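Local coordinates for vascular protein tyrosine phosphatase 1 (Rattus norvegicus, PDB 3I36), which probably hydrolyses phosphotyrosine in proteins, releasing phosphate, as a receptor-type transmembrane phosphatase whose catalytic domain is the part crystallised, at residues A[54-59]-A[279-284]; A[60-65]-A[80-85]; A[185-190]-A[200-205]. One frame throughout, in Å; residues are numbered along the deposited sequence.

Contact 1. Residues A[54-59]-A[279-284]; sequences KLIGIS and LRMHRP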
loop_
_atom_site.group_PDB
_atom_site.type_symbol
_atom_site.label_atom_id
_atom_site.label_comp_id
_atom_site.label_asym_id
_atom_site.label_seq_id
_atom_site.Cartn_x
_atom_site.Cartn_y
_atom_site.Cartn_z
ATOM N N LYS A 54 -1.750 14.710 11.953
ATOM C CA LYS A 54 -1.653 15.558 10.768
ATOM C C LYS A 54 -0.223 15.903 10.355
ATOM O O LYS A 54 0.132 15.834 9.174
ATOM C CB LYS A 54 -2.456 16.851 10.967
ATOM C CG LYS A 54 -2.560 17.694 9.706
ATOM C CD LYS A 54 -3.474 18.913 9.900
ATOM C CE LYS A 54 -2.953 19.829 10.988
ATOM N NZ LYS A 54 -3.859 20.995 11.221
ATOM N N LEU A 55 0.592 16.280 11.329
ATOM C CA LEU A 55 1.923 16.806 11.041
ATOM C C LEU A 55 2.989 15.736 11.139
ATOM O O LEU A 55 4.177 16.008 10.954
ATOM C CB LEU A 55 2.272 17.941 11.995
ATOM C CG LEU A 55 1.262 19.085 12.044
ATOM C CD1 LEU A 55 1.710 20.120 13.074
ATOM C CD2 LEU A 55 1.125 19.723 10.686
ATOM N N ILE A 56 2.581 14.512 11.431
ATOM C CA ILE A 56 3.585 13.488 11.625
ATOM C C ILE A 56 4.367 13.191 10.352
ATOM O O ILE A 56 3.789 12.878 9.301
ATOM C CB ILE A 56 3.005 12.194 12.170
ATOM C CG1 ILE A 56 2.198 12.475 13.451
ATOM C CG2 ILE A 56 4.131 11.203 12.437
ATOM C CD1 ILE A 56 2.934 13.303 14.490
ATOM N N GLY A 57 5.689 13.271 10.477
ATOM C CA GLY A 57 6.605 12.918 9.407
ATOM C C GLY A 57 6.818 14.013 8.374
ATOM O O GLY A 57 7.722 13.918 7.551
ATOM N N ILE A 58 6.012 15.066 8.409
ATOM C CA ILE A 58 6.037 15.988 7.268
ATOM C C ILE A 58 7.313 16.819 7.148
ATOM O O ILE A 58 7.592 17.389 6.092
ATOM C CB ILE A 58 4.791 16.881 7.208
ATOM C CG1 ILE A 58 4.802 17.900 8.348
ATOM C CG2 ILE A 58 3.526 16.001 7.212
ATOM C CD1 ILE A 58 3.829 19.053 8.131
ATOM N N SER A 59 8.087 16.885 8.223
ATOM C CA SER A 59 9.356 17.599 8.162
ATOM C C SER A 59 10.506 16.671 7.767
ATOM O O SER A 59 11.656 17.086 7.769
ATOM C CB SER A 59 9.671 18.284 9.499
ATOM O OG SER A 59 9.938 17.328 10.497
ATOM N N LEU A 279 3.226 4.682 9.797
ATOM C CA LEU A 279 3.107 4.855 8.353
ATOM C C LEU A 279 3.503 6.260 7.940
ATOM O O LEU A 279 4.265 6.436 6.991
ATOM C CB LEU A 279 1.697 4.528 7.870
ATOM C CG LEU A 279 1.272 3.080 8.131
ATOM C CD1 LEU A 279 -0.124 2.874 7.559
ATOM C CD2 LEU A 279 2.269 2.096 7.529
ATOM N N ARG A 280 2.998 7.258 8.659
ATOM C CA ARG A 280 3.319 8.647 8.339
ATOM C C ARG A 280 4.804 8.969 8.483
ATOM O O ARG A 280 5.306 9.869 7.820
ATOM C CB ARG A 280 2.544 9.604 9.231
ATOM C CG ARG A 280 1.054 9.597 8.992
ATOM C CD ARG A 280 0.675 10.318 7.707
ATOM N NE ARG A 280 -0.762 10.189 7.568
ATOM C CZ ARG A 280 -1.638 10.959 8.196
ATOM N NH1 ARG A 280 -1.215 11.958 8.966
ATOM N NH2 ARG A 280 -2.942 10.728 8.051
ATOM N N MET A 281 5.495 8.249 9.355
ATOM C CA MET A 281 6.933 8.424 9.499
ATOM C C MET A 281 7.669 7.820 8.314
ATOM O O MET A 281 8.889 7.960 8.196
ATOM C CB MET A 281 7.430 7.789 10.800
ATOM C CG MET A 281 7.033 8.556 12.039
ATOM S SD MET A 281 7.750 10.201 11.993
ATOM C CE MET A 281 9.496 9.802 11.891
ATOM N N HIS A 282 6.939 7.132 7.440
ATOM C CA HIS A 282 7.578 6.486 6.290
ATOM C C HIS A 282 7.156 7.044 4.944
ATOM O O HIS A 282 7.870 6.917 3.960
ATOM C CB HIS A 282 7.358 4.982 6.346
ATOM C CG HIS A 282 8.154 4.329 7.421
ATOM N ND1 HIS A 282 7.725 4.263 8.728
ATOM C CD2 HIS A 282 9.389 3.775 7.399
ATOM C CE1 HIS A 282 8.646 3.666 9.459
ATOM N NE2 HIS A 282 9.666 3.362 8.679
ATOM N N ARG A 283 5.989 7.662 4.898
ATOM C CA ARG A 283 5.503 8.200 3.643
ATOM C C ARG A 283 4.430 9.178 4.037
ATOM O O ARG A 283 3.709 8.940 4.997
ATOM C CB ARG A 283 4.901 7.081 2.803
ATOM C CG ARG A 283 4.470 7.473 1.395
ATOM C CD ARG A 283 4.260 6.196 0.573
ATOM N NE ARG A 283 3.660 6.448 -0.738
ATOM C CZ ARG A 283 4.336 6.884 -1.800
ATOM N NH1 ARG A 283 5.639 7.133 -1.710
ATOM N NH2 ARG A 283 3.705 7.067 -2.948
ATOM N N PRO A 284 4.334 10.292 3.316
ATOM C CA PRO A 284 3.322 11.282 3.654
ATOM C C PRO A 284 1.936 10.711 3.480
ATOM O O PRO A 284 1.722 9.783 2.684
ATOM C CB PRO A 284 3.539 12.372 2.587
ATOM C CG PRO A 284 4.271 11.681 1.484
ATOM C CD PRO A 284 5.191 10.752 2.213
HETATM O O HOH W 1 1.383 13.496 8.461
HETATM O O HOH W 2 4.063 11.937 6.847
#
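Ile56 and Met281 meet where the loop after helix 28-53 passes the end of helix 272-280. This is the tight part of the contact. Ile56 CG2 lies 3.8 Å from Met281 SD and also rests against the CB of Arg280. With CG1 beside the backbone N (chi1 -54°), CG2 is the branch that touches, and the rest of the Ile56 side chain leads away. The chain then turns closely past the helix end. Gly57 lies in a type II beta turn from Leu55 to Ile58, and its CA comes within 3.7 Å of Arg280 O. Glycine suits this place in two ways: phi is positive, and a CB would run into that carbonyl oxygen.

The other side is loose and bridged by water. One water stands 2.6 Å from both Ile56 O and Arg280 O. A second accepts from Arg280 NH1 at 3.1 Å and sits 2.7 Å from Lys54 O, with Ile56 O also in range. These waters have more acceptors around them than protons to give, so the bonds may be shared in turn. Lys54 adds its CA at the edge of the guanidinium, while its NZ goes to Glu51.

Arg280 NE and NH2 bind Met286 O and Val287 O, just ahead of Gln288, a probable substrate-binding residue. Direct contact is thus van der Waals only, the polar link between the segments runs through water, and the guanidinium is tied to the backbone leading to Gln288.

Contact 2. Residues A[60-65]-A[80-85]; sequences LPKYAA and LPYDIS
Residues 80-85 carry the LPYD part of the sequence signature that follows the KNRY phosphotyrosine-recognition loop in tyrosine phosphatases. They pack here against 60-65, which leads into the short helix 63-66, and Asp83 is the main link. Its carboxylate takes two backbone N-H groups from the start of that weakly bonded helix. Tyr63 N reaches Asp83 OD2 at 2.7 Å, on the syn side but 21° out of the carboxylate plane. Ala64 N meets the syn lone pair of Asp83 OD1 at 3.1 Å, in a nearly straight bond (167°). The backbone joins in as well: Asp83 N donates to Pro61 O at 2.9 Å. With CG beside its own N (chi1 -66°), Asp83 turns both amide and carboxylate to the same segment. Two bonds to backbone N-H groups, one at each oxygen, should keep the carboxylate from rotating.

A water extends this network. It accepts from Ala65 N and donates to Pro81 O and to Asp83 OD1. Another water donates to Pro61 O and accepts from Ile84 N.

The Tyr82 ring makes the apolar side. Leu60 CB lies over one face as a CH-pi contact, 3.8 Å from the Tyr82 ring centroid. Lys62 runs alongside the ring, pointing the same way, and Lys62 CG meets the edge at Tyr82 CD1 (3.5 Å). Pro284 also touches Tyr82, and Leu60 reaches Met281, so the apolar contact continues into the turn after helix 272-280. One residue past Ala64 along the helix, the methyl of Ala65 rests against two neighbours, with Ala65 CB 3.5 Å from Leu80 CB and 3.6 Å from Pro81 CD.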
loop_
_atom_site.group_PDB
_atom_site.type_symbol
_atom_site.label_atom_id
_atom_site.label_comp_id
_atom_site.label_asym_id
_atom_site.label_seq_id
_atom_site.Cartn_x
_atom_site.Cartn_y
_atom_site.Cartn_z
ATOM N N LEU A 60 10.204 15.412 7.445
ATOM C CA LEU A 60 11.252 14.500 7.006
ATOM C C LEU A 60 11.670 14.942 5.620
ATOM O O LEU A 60 10.810 15.193 4.775
ATOM C CB LEU A 60 10.749 13.065 6.944
ATOM C CG LEU A 60 10.561 12.396 8.307
ATOM C CD1 LEU A 60 9.724 11.137 8.129
ATOM C CD2 LEU A 60 11.927 12.064 8.884
ATOM N N PRO A 61 12.985 15.067 5.391
ATOM C CA PRO A 61 13.495 15.494 4.085
ATOM C C PRO A 61 12.994 14.587 2.968
ATOM O O PRO A 61 12.854 13.376 3.157
ATOM C CB PRO A 61 15.009 15.352 4.244
ATOM C CG PRO A 61 15.242 15.584 5.686
ATOM C CD PRO A 61 14.049 15.015 6.409
ATOM N N LYS A 62 12.717 15.191 1.817
ATOM C CA LYS A 62 12.286 14.471 0.630
ATOM C C LYS A 62 13.124 15.021 -0.508
ATOM O O LYS A 62 12.594 15.383 -1.559
ATOM C CB LYS A 62 10.815 14.764 0.319
ATOM C CG LYS A 62 9.924 14.933 1.524
ATOM C CD LYS A 62 8.706 15.780 1.205
ATOM C CE LYS A 62 9.072 17.244 1.131
ATOM N NZ LYS A 62 7.958 18.062 1.638
ATOM N N TYR A 63 14.430 15.092 -0.300
ATOM C CA TYR A 63 15.305 15.729 -1.269
ATOM C C TYR A 63 15.335 14.992 -2.605
ATOM O O TYR A 63 15.274 15.619 -3.648
ATOM C CB TYR A 63 16.722 15.855 -0.716
ATOM C CG TYR A 63 16.781 16.754 0.489
ATOM C CD1 TYR A 63 15.985 17.890 0.559
ATOM C CD2 TYR A 63 17.629 16.478 1.552
ATOM C CE1 TYR A 63 16.024 18.724 1.655
ATOM C CE2 TYR A 63 17.678 17.309 2.658
ATOM C CZ TYR A 63 16.871 18.432 2.703
ATOM O OH TYR A 63 16.902 19.271 3.796
ATOM N N ALA A 64 15.445 13.665 -2.578
ATOM C CA ALA A 64 15.553 12.933 -3.838
ATOM C C ALA A 64 14.303 13.191 -4.674
ATOM O O ALA A 64 14.381 13.440 -5.874
ATOM C CB ALA A 64 15.741 11.432 -3.596
ATOM N N ALA A 65 13.149 13.145 -4.021
ATOM C CA ALA A 65 11.871 13.367 -4.697
ATOM C C ALA A 65 11.781 14.742 -5.334
ATOM O O ALA A 65 10.998 14.940 -6.252
ATOM C CB ALA A 65 10.719 13.187 -3.732
ATOM N N LEU A 80 5.429 12.914 -1.921
ATOM C CA LEU A 80 6.828 12.646 -2.190
ATOM C C LEU A 80 7.366 11.738 -1.114
ATOM O O LEU A 80 7.113 11.955 0.064
ATOM C CB LEU A 80 7.626 13.939 -2.168
ATOM C CG LEU A 80 7.067 15.017 -3.085
ATOM C CD1 LEU A 80 7.956 16.240 -2.994
ATOM C CD2 LEU A 80 6.985 14.511 -4.524
ATOM N N PRO A 81 8.153 10.747 -1.524
ATOM C CA PRO A 81 8.733 9.807 -0.569
ATOM C C PRO A 81 9.764 10.516 0.302
ATOM O O PRO A 81 10.588 11.280 -0.202
ATOM C CB PRO A 81 9.424 8.787 -1.472
ATOM C CG PRO A 81 9.759 9.581 -2.757
ATOM C CD PRO A 81 8.500 10.418 -2.917
ATOM N N TYR A 82 9.728 10.257 1.604
ATOM C CA TYR A 82 10.785 10.737 2.472
ATOM C C TYR A 82 12.060 9.970 2.168
ATOM O O TYR A 82 12.027 8.766 1.918
ATOM C CB TYR A 82 10.409 10.556 3.947
ATOM C CG TYR A 82 9.135 11.266 4.297
ATOM C CD1 TYR A 82 8.960 12.603 3.957
ATOM C CD2 TYR A 82 8.107 10.612 4.972
ATOM C CE1 TYR A 82 7.791 13.273 4.261
ATOM C CE2 TYR A 82 6.926 11.277 5.288
ATOM C CZ TYR A 82 6.778 12.605 4.930
ATOM O OH TYR A 82 5.631 13.285 5.237
ATOM N N ASP A 83 13.177 10.684 2.181
ATOM C CA ASP A 83 14.479 10.086 1.919
ATOM C C ASP A 83 14.753 8.951 2.883
ATOM O O ASP A 83 15.363 7.948 2.531
ATOM C CB ASP A 83 15.561 11.140 2.090
ATOM C CG ASP A 83 15.459 12.240 1.056
ATOM O OD1 ASP A 83 15.148 11.909 -0.099
ATOM O OD2 ASP A 83 15.664 13.425 1.396
ATOM N N ILE A 84 14.307 9.119 4.115
ATOM C CA ILE A 84 14.676 8.170 5.151
ATOM C C ILE A 84 14.130 6.762 4.889
ATOM O O ILE A 84 14.643 5.783 5.418
ATOM C CB ILE A 84 14.209 8.666 6.537
ATOM C CG1 ILE A 84 14.910 7.891 7.652
ATOM C CG2 ILE A 84 12.693 8.593 6.649
ATOM C CD1 ILE A 84 14.805 8.567 8.998
ATOM N N SER A 85 13.093 6.666 4.066
ATOM C CA SER A 85 12.403 5.404 3.883
ATOM C C SER A 85 12.216 5.078 2.413
ATOM O O SER A 85 11.603 4.069 2.073
ATOM C CB SER A 85 11.018 5.487 4.537
ATOM O OG SER A 85 10.298 6.592 3.998
HETATM O O HOH W 3 13.642 11.733 5.149
HETATM O O HOH W 4 12.961 11.867 -1.510
#

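Contact 3. Residues A[185-190]-A[200-205]; sequences RDFVVK and LRQFHF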
loop_
_atom_site.group_PDB
_atom_site.type_symbol
_atom_site.label_atom_id
_atom_site.label_comp_id
_atom_site.label_asym_id
_atom_site.label_seq_id
_atom_site.Cartn_x
_atom_site.Cartn_y
_atom_site.Cartn_z
ATOM N N ARG A 185 -4.213 -11.473 -10.658
ATOM C CA ARG A 185 -3.445 -11.786 -11.847
ATOM C C ARG A 185 -2.135 -12.394 -11.419
ATOM O O ARG A 185 -1.481 -11.911 -10.498
ATOM C CB ARG A 185 -3.207 -10.525 -12.669
ATOM C CG ARG A 185 -4.499 -9.774 -12.980
ATOM C CD ARG A 185 -4.267 -8.676 -14.014
ATOM N NE ARG A 185 -5.516 -7.994 -14.305
ATOM C CZ ARG A 185 -5.963 -6.943 -13.628
ATOM N NH1 ARG A 185 -5.239 -6.431 -12.639
ATOM N NH2 ARG A 185 -7.125 -6.390 -13.951
ATOM N N ASP A 186 -1.768 -13.475 -12.085
ATOM C CA ASP A 186 -0.465 -14.052 -11.875
ATOM C C ASP A 186 0.400 -13.743 -13.064
ATOM O O ASP A 186 -0.055 -13.784 -14.214
ATOM C CB ASP A 186 -0.561 -15.553 -11.657
ATOM C CG ASP A 186 -0.946 -15.898 -10.248
ATOM O OD1 ASP A 186 -0.490 -15.188 -9.338
ATOM O OD2 ASP A 186 -1.698 -16.871 -10.045
ATOM N N PHE A 187 1.660 -13.450 -12.774
ATOM C CA PHE A 187 2.646 -13.193 -13.793
ATOM C C PHE A 187 3.894 -13.991 -13.494
ATOM O O PHE A 187 4.101 -14.496 -12.387
ATOM C CB PHE A 187 3.035 -11.721 -13.801
ATOM C CG PHE A 187 1.874 -10.795 -13.914
ATOM C CD1 PHE A 187 1.461 -10.333 -15.155
ATOM C CD2 PHE A 187 1.184 -10.392 -12.782
ATOM C CE1 PHE A 187 0.377 -9.484 -15.261
ATOM C CE2 PHE A 187 0.100 -9.527 -12.878
ATOM C CZ PHE A 187 -0.307 -9.077 -14.122
ATOM N N VAL A 188 4.721 -14.106 -14.511
ATOM C CA VAL A 188 6.088 -14.510 -14.314
ATOM C C VAL A 188 6.882 -13.252 -14.564
ATOM O O VAL A 188 6.670 -12.564 -15.559
ATOM C CB VAL A 188 6.507 -15.588 -15.316
ATOM C CG1 VAL A 188 7.991 -15.846 -15.199
ATOM C CG2 VAL A 188 5.718 -16.861 -15.066
ATOM N N VAL A 189 7.777 -12.933 -13.643
ATOM C CA VAL A 189 8.633 -11.780 -13.820
ATOM C C VAL A 189 10.039 -12.280 -14.046
ATOM O O VAL A 189 10.564 -13.055 -13.258
ATOM C CB VAL A 189 8.631 -10.883 -12.588
ATOM C CG1 VAL A 189 9.485 -9.659 -12.845
ATOM C CG2 VAL A 189 7.211 -10.486 -12.257
ATOM N N LYS A 190 10.644 -11.832 -15.132
ATOM C CA LYS A 190 11.966 -12.296 -15.487
ATOM C C LYS A 190 12.897 -11.127 -15.719
ATOM O O LYS A 190 12.539 -10.133 -16.352
ATOM C CB LYS A 190 11.885 -13.131 -16.755
ATOM C CG LYS A 190 13.145 -13.889 -17.100
ATOM C CD LYS A 190 12.855 -14.805 -18.284
ATOM C CE LYS A 190 13.996 -15.756 -18.571
ATOM N NZ LYS A 190 13.615 -16.680 -19.683
ATOM N N LEU A 200 4.809 -13.478 -9.677
ATOM C CA LEU A 200 4.300 -12.328 -8.986
ATOM C C LEU A 200 2.813 -12.447 -9.114
ATOM O O LEU A 200 2.300 -12.806 -10.172
ATOM C CB LEU A 200 4.811 -11.028 -9.619
ATOM C CG LEU A 200 4.253 -9.783 -8.919
ATOM C CD1 LEU A 200 5.296 -8.672 -8.820
ATOM C CD2 LEU A 200 2.993 -9.290 -9.619
ATOM N N ARG A 201 2.124 -12.210 -8.010
ATOM C CA ARG A 201 0.686 -12.162 -8.048
ATOM C C ARG A 201 0.274 -10.745 -7.734
ATOM O O ARG A 201 0.792 -10.119 -6.808
ATOM C CB ARG A 201 0.083 -13.118 -7.006
ATOM C CG ARG A 201 -1.429 -12.957 -6.872
ATOM C CD ARG A 201 -2.045 -14.190 -6.269
ATOM N NE ARG A 201 -1.733 -15.373 -7.057
ATOM C CZ ARG A 201 -1.971 -16.612 -6.649
ATOM N NH1 ARG A 201 -2.530 -16.818 -5.460
ATOM N NH2 ARG A 201 -1.648 -17.641 -7.424
ATOM N N GLN A 202 -0.675 -10.251 -8.509
ATOM C CA GLN A 202 -1.167 -8.923 -8.341
ATOM C C GLN A 202 -2.596 -9.040 -7.875
ATOM O O GLN A 202 -3.432 -9.650 -8.544
ATOM C CB GLN A 202 -1.150 -8.179 -9.671
ATOM C CG GLN A 202 -1.689 -6.770 -9.573
ATOM C CD GLN A 202 -2.133 -6.275 -10.936
ATOM O OE1 GLN A 202 -2.651 -7.051 -11.735
ATOM N NE2 GLN A 202 -1.924 -4.994 -11.210
ATOM N N PHE A 203 -2.859 -8.464 -6.718
ATOM C CA PHE A 203 -4.195 -8.447 -6.155
ATOM C C PHE A 203 -4.781 -7.107 -6.488
ATOM O O PHE A 203 -4.403 -6.089 -5.914
ATOM C CB PHE A 203 -4.118 -8.654 -4.652
ATOM C CG PHE A 203 -3.478 -9.957 -4.271
ATOM C CD1 PHE A 203 -4.250 -11.083 -4.020
ATOM C CD2 PHE A 203 -2.104 -10.071 -4.219
ATOM C CE1 PHE A 203 -3.658 -12.284 -3.679
ATOM C CE2 PHE A 203 -1.506 -11.265 -3.886
ATOM C CZ PHE A 203 -2.284 -12.374 -3.609
ATOM N N HIS A 204 -5.686 -7.110 -7.450
ATOM C CA HIS A 204 -6.263 -5.878 -7.921
ATOM C C HIS A 204 -7.638 -5.690 -7.310
ATOM O O HIS A 204 -8.613 -6.296 -7.746
ATOM C CB HIS A 204 -6.357 -5.871 -9.442
ATOM C CG HIS A 204 -6.678 -4.524 -10.001
ATOM N ND1 HIS A 204 -6.643 -4.245 -11.348
ATOM C CD2 HIS A 204 -7.001 -3.366 -9.381
ATOM C CE1 HIS A 204 -6.964 -2.977 -11.538
ATOM N NE2 HIS A 204 -7.175 -2.419 -10.360
ATOM N N PHE A 205 -7.694 -4.868 -6.269
ATOM C CA PHE A 205 -8.949 -4.508 -5.644
ATOM C C PHE A 205 -9.578 -3.458 -6.533
ATOM O O PHE A 205 -9.105 -2.327 -6.602
ATOM C CB PHE A 205 -8.691 -3.909 -4.278
ATOM C CG PHE A 205 -9.910 -3.822 -3.418
ATOM C CD1 PHE A 205 -10.569 -2.614 -3.251
ATOM C CD2 PHE A 205 -10.406 -4.955 -2.785
ATOM C CE1 PHE A 205 -11.696 -2.528 -2.451
ATOM C CE2 PHE A 205 -11.523 -4.881 -1.980
ATOM C CZ PHE A 205 -12.175 -3.659 -1.813
#
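The Arg185 guanidinium meets Gln202 OE1 and the His204 ring at its edge. The extended Arg185 chain (chi3 179°) carries it alongside Gln202. Arg185 NH1 donates to both, at 2.9 Å to His204 ND1, within the ring plane, and at 2.8 Å to Gln202 OE1, from above the amide carbonyl plane. The Phe187 ring turns its edge to Gln202 CB, 3.7 Å from Phe187 CE2. The Arg201 guanidinium grips the Asp186 carboxylate side-on, at its edge: Arg201 NE lies 2.6 Å from Asp186 OD1 in a straight, in-plane bond (172°), and Arg201 NH2 2.7 Å from Asp186 OD2 in a bent, tilted one (139°). Arg201 CG lies over one face of the Phe203 ring, toward the rim.

These groups sit on the beta hairpin of strands 182-191 and 196-205 in the phosphatase domain's central sheet. The antiparallel hydrogen-bonded pairs are Arg185-Gln202 and Phe187-Leu200; Asp186-Arg201 is non-hydrogen-bonded, its side chains on the opposite face.

Arg185 NE forms a salt bridge with Glu176, and His204 NE2 binds Thr144 O. A leucine in place of Arg185 is likely to leave Glu176 without its countercharge and His204 ND1 without its donor. Leu200 CB packs on Val189 CG2 at 3.6 Å.

Contacts 1 and 2 are neighbours, with centres about 10 Å apart. Residues 54-59 run straight into 60-65, and Ser85 OG probably bonds to His282 O between the two. Contact 3 lies on the other side of the chain's centre, in the central sheet, its centre about 30 Å from that of contact 1 and 28 Å from that of contact 2. Along the chain, contact 2 closes first and contact 3 follows. Residues 279-284 come last, so contact 1 spans both. Contact 1 ties an early loop to the end of helix 272-280, and contact 2 joins the next residues to 80-85. Arg283, just past that helix, binds Ala246 O and Gly247 O of the probable substrate-binding loop.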